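Local coordinates for protein YECBM32 (Yersinia enterocolitica, PDB 2JDA) that binds polygalacturonic acid, the backbone of plant cell-wall pectin, as a periplasmic carbohydrate-binding module of the F5/8 type C family, at residues N28-G42 against T117-I131. Numbering follows the deposited sequence.
Sequences NIADGDVKTRWAASG and TFGTDVNNWSAINEI. With CA (calcium ion), chain C.
Strand 38-41 runs antiparallel to strand 125-128 (170° between their directions), and beyond the Trp38-Ile128 end of this ladder the same two pieces of chain close round a calcium ion. Both features belong to the beta-sandwich of this F5/8 type C module, whose calcium, probably structural as in related modules, ties residues 28-36, the end of a 3-10 turn and the loop after it, to the bulge at Asn129 and Glu130. Trp38 pairs with Ile128 and Ala40 with Ser126 through two backbone bonds each, and Gly42 N adds another to Asn124 O. Seven oxygens hold the metal: the carbonyls of Asn28, Asp33, Thr36 and Asn129, plus Asp31 OD1, Thr36 OG1 and Glu130 OE1. Glu130 gets there because its chain folds back at chi2 (68°), which brings OE1 to 2.4 Å from the calcium. Its other oxygen, OE2, accepts a hydrogen bond of 2.7 Å from Gly32 N, which comes in from above the carboxylate plane, so each end of the carboxylate is pinned. The Asp31 carboxylate lies nearly coplanar with that of Glu130; OD1 of Asp31 and OE1 of Glu130 are 3.0 Å apart, a closeness of two negative groups that their shared calcium probably makes tolerable. Thr36 OG1 also donates a hydrogen bond to Asp31 OD2, on that oxygen's syn lone pair. On the core side, Ile29 CG1 sits 3.7 Å from Ile128 CG2 and also packs on Ile131, joining Val46 and Val13. Trp38 lies there as well, with Ile128 CD1 at its ring edge and NE1 bonded to Gly17 O. On the face bearing Ala39 and Ala127, Ser41 CB makes a CH-pi contact over the Trp125 six-membered ring, 3.9 Å from its centroid and 5° off the normal.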
loop_
_atom_site.group_PDB
_atom_site.type_symbol
_atom_site.label_atom_id
_atom_site.label_comp_id
_atom_site.label_asym_id
_atom_site.label_seq_id
_atom_site.Cartn_x
_atom_site.Cartn_y
_atom_site.Cartn_z
ATOM N N ASN A 28 -6.455 -8.347 4.790
ATOM C CA ASN A 28 -7.417 -7.261 4.943
ATOM C C ASN A 28 -7.069 -6.073 4.054
ATOM O O ASN A 28 -7.894 -5.188 3.867
ATOM C CB ASN A 28 -7.549 -6.752 6.388
ATOM C CG ASN A 28 -8.331 -7.647 7.350
ATOM O OD1 ASN A 28 -8.348 -7.362 8.594
ATOM N ND2 ASN A 28 -8.954 -8.640 6.851
ATOM N N ILE A 29 -5.831 -5.978 3.581
ATOM C CA ILE A 29 -5.451 -4.814 2.784
ATOM C C ILE A 29 -5.992 -4.908 1.378
ATOM O O ILE A 29 -5.929 -3.921 0.659
ATOM C CB ILE A 29 -3.875 -4.695 2.772
ATOM C CG1 ILE A 29 -3.463 -3.255 2.598
ATOM C CG2 ILE A 29 -3.239 -5.580 1.717
ATOM C CD1 ILE A 29 -1.960 -3.040 2.681
ATOM N N ALA A 30 -6.487 -6.082 0.975
ATOM C CA ALA A 30 -6.859 -6.330 -0.415
ATOM C C ALA A 30 -8.190 -7.049 -0.567
ATOM O O ALA A 30 -8.385 -7.748 -1.579
ATOM C CB ALA A 30 -5.763 -7.100 -1.102
ATOM N N ASP A 31 -9.083 -6.876 0.415
ATOM C CA ASP A 31 -10.357 -7.628 0.442
ATOM C C ASP A 31 -11.517 -6.849 -0.087
ATOM O O ASP A 31 -12.652 -7.351 -0.081
ATOM C CB ASP A 31 -10.660 -8.168 1.841
ATOM C CG ASP A 31 -10.786 -7.114 2.879
ATOM O OD1 ASP A 31 -10.645 -5.888 2.583
ATOM O OD2 ASP A 31 -11.130 -7.411 4.036
ATOM N N GLY A 32 -11.260 -5.644 -0.570
ATOM C CA GLY A 32 -12.325 -4.829 -1.129
ATOM C C GLY A 32 -13.230 -4.186 -0.116
ATOM O O GLY A 32 -14.246 -3.545 -0.466
ATOM N N ASP A 33 -12.847 -4.238 1.146
ATOM C CA ASP A 33 -13.643 -3.712 2.225
ATOM C C ASP A 33 -12.833 -2.622 2.984
ATOM O O ASP A 33 -11.866 -2.959 3.673
ATOM C CB ASP A 33 -14.010 -4.884 3.133
ATOM C CG ASP A 33 -14.959 -4.512 4.240
ATOM O OD1 ASP A 33 -15.182 -3.305 4.487
ATOM O OD2 ASP A 33 -15.542 -5.384 4.915
ATOM N N VAL A 34 -13.205 -1.354 2.873
ATOM C CA VAL A 34 -12.465 -0.311 3.555
ATOM C C VAL A 34 -12.617 -0.359 5.069
ATOM O O VAL A 34 -11.902 0.353 5.762
ATOM C CB VAL A 34 -12.833 1.103 3.053
ATOM C CG1 VAL A 34 -12.422 1.220 1.604
ATOM C CG2 VAL A 34 -14.305 1.396 3.320
ATOM N N LYS A 35 -13.559 -1.156 5.609
ATOM C CA LYS A 35 -13.712 -1.279 7.038
ATOM C C LYS A 35 -12.726 -2.292 7.667
ATOM O O LYS A 35 -12.669 -2.376 8.875
ATOM C CB LYS A 35 -15.130 -1.721 7.435
ATOM C CG LYS A 35 -16.237 -0.843 6.902
ATOM C CD LYS A 35 -17.610 -1.623 7.073
ATOM C CE LYS A 35 -17.891 -2.729 5.975
ATOM N NZ LYS A 35 -17.646 -2.367 4.530
ATOM N N THR A 36 -12.058 -3.118 6.878
ATOM C CA THR A 36 -11.019 -4.021 7.431
ATOM C C THR A 36 -9.653 -3.442 7.052
ATOM O O THR A 36 -9.476 -2.862 5.979
ATOM C CB THR A 36 -11.117 -5.412 6.823
ATOM O OG1 THR A 36 -10.831 -5.335 5.421
ATOM C CG2 THR A 36 -12.502 -5.992 6.991
ATOM N N ARG A 37 -8.676 -3.634 7.923
ATOM C CA ARG A 37 -7.323 -3.121 7.710
ATOM C C ARG A 37 -6.269 -4.102 8.108
ATOM O O ARG A 37 -6.489 -4.980 8.911
ATOM C CB ARG A 37 -7.136 -1.824 8.479
ATOM C CG ARG A 37 -7.195 -1.913 9.989
ATOM C CD ARG A 37 -7.132 -0.561 10.642
ATOM N NE ARG A 37 -7.262 -0.544 12.094
ATOM C CZ ARG A 37 -8.403 -0.493 12.735
ATOM N NH1 ARG A 37 -9.560 -0.576 12.096
ATOM N NH2 ARG A 37 -8.351 -0.405 14.047
ATOM N N TRP A 38 -5.121 -3.945 7.466
ATOM C CA TRP A 38 -3.854 -4.463 7.958
ATOM C C TRP A 38 -3.234 -3.402 8.845
ATOM O O TRP A 38 -3.211 -2.219 8.489
ATOM C CB TRP A 38 -2.901 -4.733 6.777
ATOM C CG TRP A 38 -1.488 -5.014 7.198
ATOM C CD1 TRP A 38 -1.057 -6.116 7.901
ATOM C CD2 TRP A 38 -0.338 -4.211 6.981
ATOM N NE1 TRP A 38 0.276 -6.012 8.193
ATOM C CE2 TRP A 38 0.759 -4.870 7.591
ATOM C CE3 TRP A 38 -0.106 -2.961 6.356
ATOM C CZ2 TRP A 38 2.037 -4.328 7.588
ATOM C CZ3 TRP A 38 1.150 -2.445 6.353
ATOM C CH2 TRP A 38 2.223 -3.142 6.964
ATOM N N ALA A 39 -2.682 -3.827 9.964
ATOM C CA ALA A 39 -1.950 -2.931 10.872
ATOM C C ALA A 39 -0.772 -3.666 11.493
ATOM O O ALA A 39 -0.896 -4.812 11.898
ATOM C CB ALA A 39 -2.817 -2.404 11.963
ATOM N N ALA A 40 0.363 -2.976 11.592
ATOM C CA ALA A 40 1.591 -3.536 12.172
ATOM C C ALA A 40 2.362 -2.400 12.802
ATOM O O ALA A 40 2.210 -1.267 12.390
ATOM C CB ALA A 40 2.416 -4.196 11.109
ATOM N N SER A 41 3.215 -2.689 13.796
ATOM C CA SER A 41 3.945 -1.650 14.526
ATOM C C SER A 41 5.431 -1.677 14.185
ATOM O O SER A 41 6.033 -2.725 13.876
ATOM C CB SER A 41 3.720 -1.769 16.026
ATOM O OG SER A 41 3.967 -3.025 16.499
ATOM N N GLY A 42 6.021 -0.478 14.234
ATOM C CA GLY A 42 7.404 -0.302 13.889
ATOM C C GLY A 42 7.626 -0.321 12.396
ATOM O O GLY A 42 6.666 -0.217 11.625
ATOM N N THR A 117 6.879 0.405 5.426
ATOM C CA THR A 117 6.123 1.432 6.140
ATOM C C THR A 117 6.849 1.777 7.436
ATOM O O THR A 117 7.521 0.947 8.045
ATOM C CB THR A 117 4.680 0.992 6.433
ATOM O OG1 THR A 117 4.669 -0.143 7.298
ATOM C CG2 THR A 117 3.963 0.558 5.161
ATOM N N PHE A 118 6.674 3.023 7.865
ATOM C CA PHE A 118 7.462 3.595 8.966
ATOM C C PHE A 118 6.601 4.215 10.051
ATOM O O PHE A 118 7.123 5.024 10.856
ATOM C CB PHE A 118 8.466 4.629 8.419
ATOM C CG PHE A 118 9.318 4.109 7.305
ATOM C CD1 PHE A 118 10.450 3.395 7.554
ATOM C CD2 PHE A 118 8.966 4.294 5.988
ATOM C CE1 PHE A 118 11.194 2.857 6.513
ATOM C CE2 PHE A 118 9.743 3.769 4.934
ATOM C CZ PHE A 118 10.807 3.032 5.216
ATOM N N GLY A 119 5.309 3.833 10.120
ATOM C CA GLY A 119 4.384 4.413 11.077
ATOM C C GLY A 119 3.862 5.733 10.606
ATOM O O GLY A 119 4.022 6.108 9.442
ATOM N N THR A 120 3.226 6.462 11.528
ATOM C CA THR A 120 2.655 7.753 11.192
ATOM C C THR A 120 3.314 8.833 12.025
ATOM O O THR A 120 4.276 8.596 12.814
ATOM C CB THR A 120 1.150 7.790 11.414
ATOM O OG1 THR A 120 0.831 7.724 12.844
ATOM C CG2 THR A 120 0.450 6.651 10.775
ATOM N N ASP A 121 2.817 10.063 11.793
ATOM C CA ASP A 121 3.198 11.216 12.621
ATOM C C ASP A 121 2.573 11.227 13.995
ATOM O O ASP A 121 2.895 12.125 14.789
ATOM C CB ASP A 121 2.928 12.518 11.843
ATOM C CG ASP A 121 1.460 12.697 11.401
ATOM O OD1 ASP A 121 0.655 11.726 11.348
ATOM O OD2 ASP A 121 0.997 13.836 11.078
ATOM N N VAL A 122 1.665 10.301 14.280
ATOM C CA VAL A 122 0.985 10.179 15.587
ATOM C C VAL A 122 1.527 9.063 16.459
ATOM O O VAL A 122 1.551 9.190 17.670
ATOM C CB VAL A 122 -0.552 9.963 15.410
ATOM C CG1 VAL A 122 -1.250 9.577 16.754
ATOM C CG2 VAL A 122 -1.107 11.192 14.844
ATOM N N ASN A 123 1.857 7.917 15.858
ATOM C CA ASN A 123 2.385 6.793 16.605
ATOM C C ASN A 123 3.067 5.822 15.667
ATOM O O ASN A 123 3.191 6.128 14.494
ATOM C CB ASN A 123 1.381 6.117 17.588
ATOM C CG ASN A 123 0.223 5.438 16.949
ATOM O OD1 ASN A 123 0.360 4.709 15.977
ATOM N ND2 ASN A 123 -0.952 5.589 17.562
ATOM N N ASN A 124 3.544 4.684 16.170
ATOM C CA ASN A 124 4.407 3.849 15.352
ATOM C C ASN A 124 3.593 2.721 14.697
ATOM O O ASN A 124 4.178 1.776 14.177
ATOM C CB ASN A 124 5.655 3.291 16.086
ATOM C CG ASN A 124 5.321 2.212 17.000
ATOM O OD1 ASN A 124 4.129 1.966 17.306
ATOM N ND2 ASN A 124 6.350 1.547 17.485
ATOM N N TRP A 125 2.291 2.866 14.597
ATOM C CA TRP A 125 1.497 1.909 13.830
ATOM C C TRP A 125 1.391 2.336 12.366
ATOM O O TRP A 125 1.232 3.515 12.045
ATOM C CB TRP A 125 0.085 1.721 14.387
ATOM C CG TRP A 125 0.046 0.934 15.658
ATOM C CD1 TRP A 125 0.151 1.418 16.937
ATOM C CD2 TRP A 125 -0.054 -0.461 15.769
ATOM N NE1 TRP A 125 0.092 0.381 17.840
ATOM C CE2 TRP A 125 -0.056 -0.785 17.145
ATOM C CE3 TRP A 125 -0.189 -1.495 14.854
ATOM C CZ2 TRP A 125 -0.134 -2.069 17.595
ATOM C CZ3 TRP A 125 -0.242 -2.767 15.317
ATOM C CH2 TRP A 125 -0.266 -3.052 16.664
ATOM N N SER A 126 1.474 1.344 11.493
ATOM C CA SER A 126 1.159 1.475 10.085
ATOM C C SER A 126 -0.145 0.764 9.850
ATOM O O SER A 126 -0.251 -0.420 10.169
ATOM C CB SER A 126 2.261 0.836 9.231
ATOM O OG SER A 126 3.526 1.485 9.400
ATOM N N ALA A 127 -1.160 1.443 9.336
ATOM C CA ALA A 127 -2.462 0.824 9.192
ATOM C C ALA A 127 -3.076 1.259 7.849
ATOM O O ALA A 127 -3.175 2.452 7.575
ATOM C CB ALA A 127 -3.370 1.196 10.378
ATOM N N ILE A 128 -3.469 0.300 7.038
ATOM C CA ILE A 128 -3.964 0.530 5.685
ATOM C C ILE A 128 -5.267 -0.226 5.499
ATOM O O ILE A 128 -5.303 -1.431 5.655
ATOM C CB ILE A 128 -2.912 0.160 4.612
ATOM C CG1 ILE A 128 -1.632 0.977 4.811
ATOM C CG2 ILE A 128 -3.491 0.389 3.266
ATOM C CD1 ILE A 128 -0.403 0.524 3.960
ATOM N N ASN A 129 -6.326 0.506 5.151
ATOM C CA ASN A 129 -7.618 -0.135 4.921
ATOM C C ASN A 129 -7.652 -0.913 3.620
ATOM O O ASN A 129 -8.223 -2.022 3.533
ATOM C CB ASN A 129 -8.744 0.899 4.901
ATOM C CG ASN A 129 -8.921 1.661 6.205
ATOM O OD1 ASN A 129 -8.552 1.207 7.282
ATOM N ND2 ASN A 129 -9.508 2.892 6.103
ATOM N N GLU A 130 -7.079 -0.347 2.557
ATOM C CA GLU A 130 -7.169 -0.957 1.251
ATOM C C GLU A 130 -6.056 -0.407 0.352
ATOM O O GLU A 130 -5.587 0.731 0.464
ATOM C CB GLU A 130 -8.534 -0.629 0.638
ATOM C CG GLU A 130 -9.014 -1.610 -0.368
ATOM C CD GLU A 130 -9.379 -3.005 0.149
ATOM O OE1 GLU A 130 -9.692 -3.337 1.339
ATOM O OE2 GLU A 130 -9.248 -3.819 -0.711
ATOM N N ILE A 131 -5.567 -1.306 -0.491
ATOM C CA ILE A 131 -4.690 -0.987 -1.576
ATOM C C ILE A 131 -5.202 -1.687 -2.812
ATOM O O ILE A 131 -5.630 -2.835 -2.783
ATOM C CB ILE A 131 -3.268 -1.415 -1.236
ATOM C CG1 ILE A 131 -2.243 -0.819 -2.177
ATOM C CG2 ILE A 131 -3.158 -2.852 -1.182
ATOM C CD1 ILE A 131 -0.958 -0.461 -1.368
HETATM CA CA CA C . -9.745 -3.850 3.724
HETATM O O HOH W 1 -10.359 -0.009 8.924
HETATM O O HOH W 2 4.650 1.222 11.766
#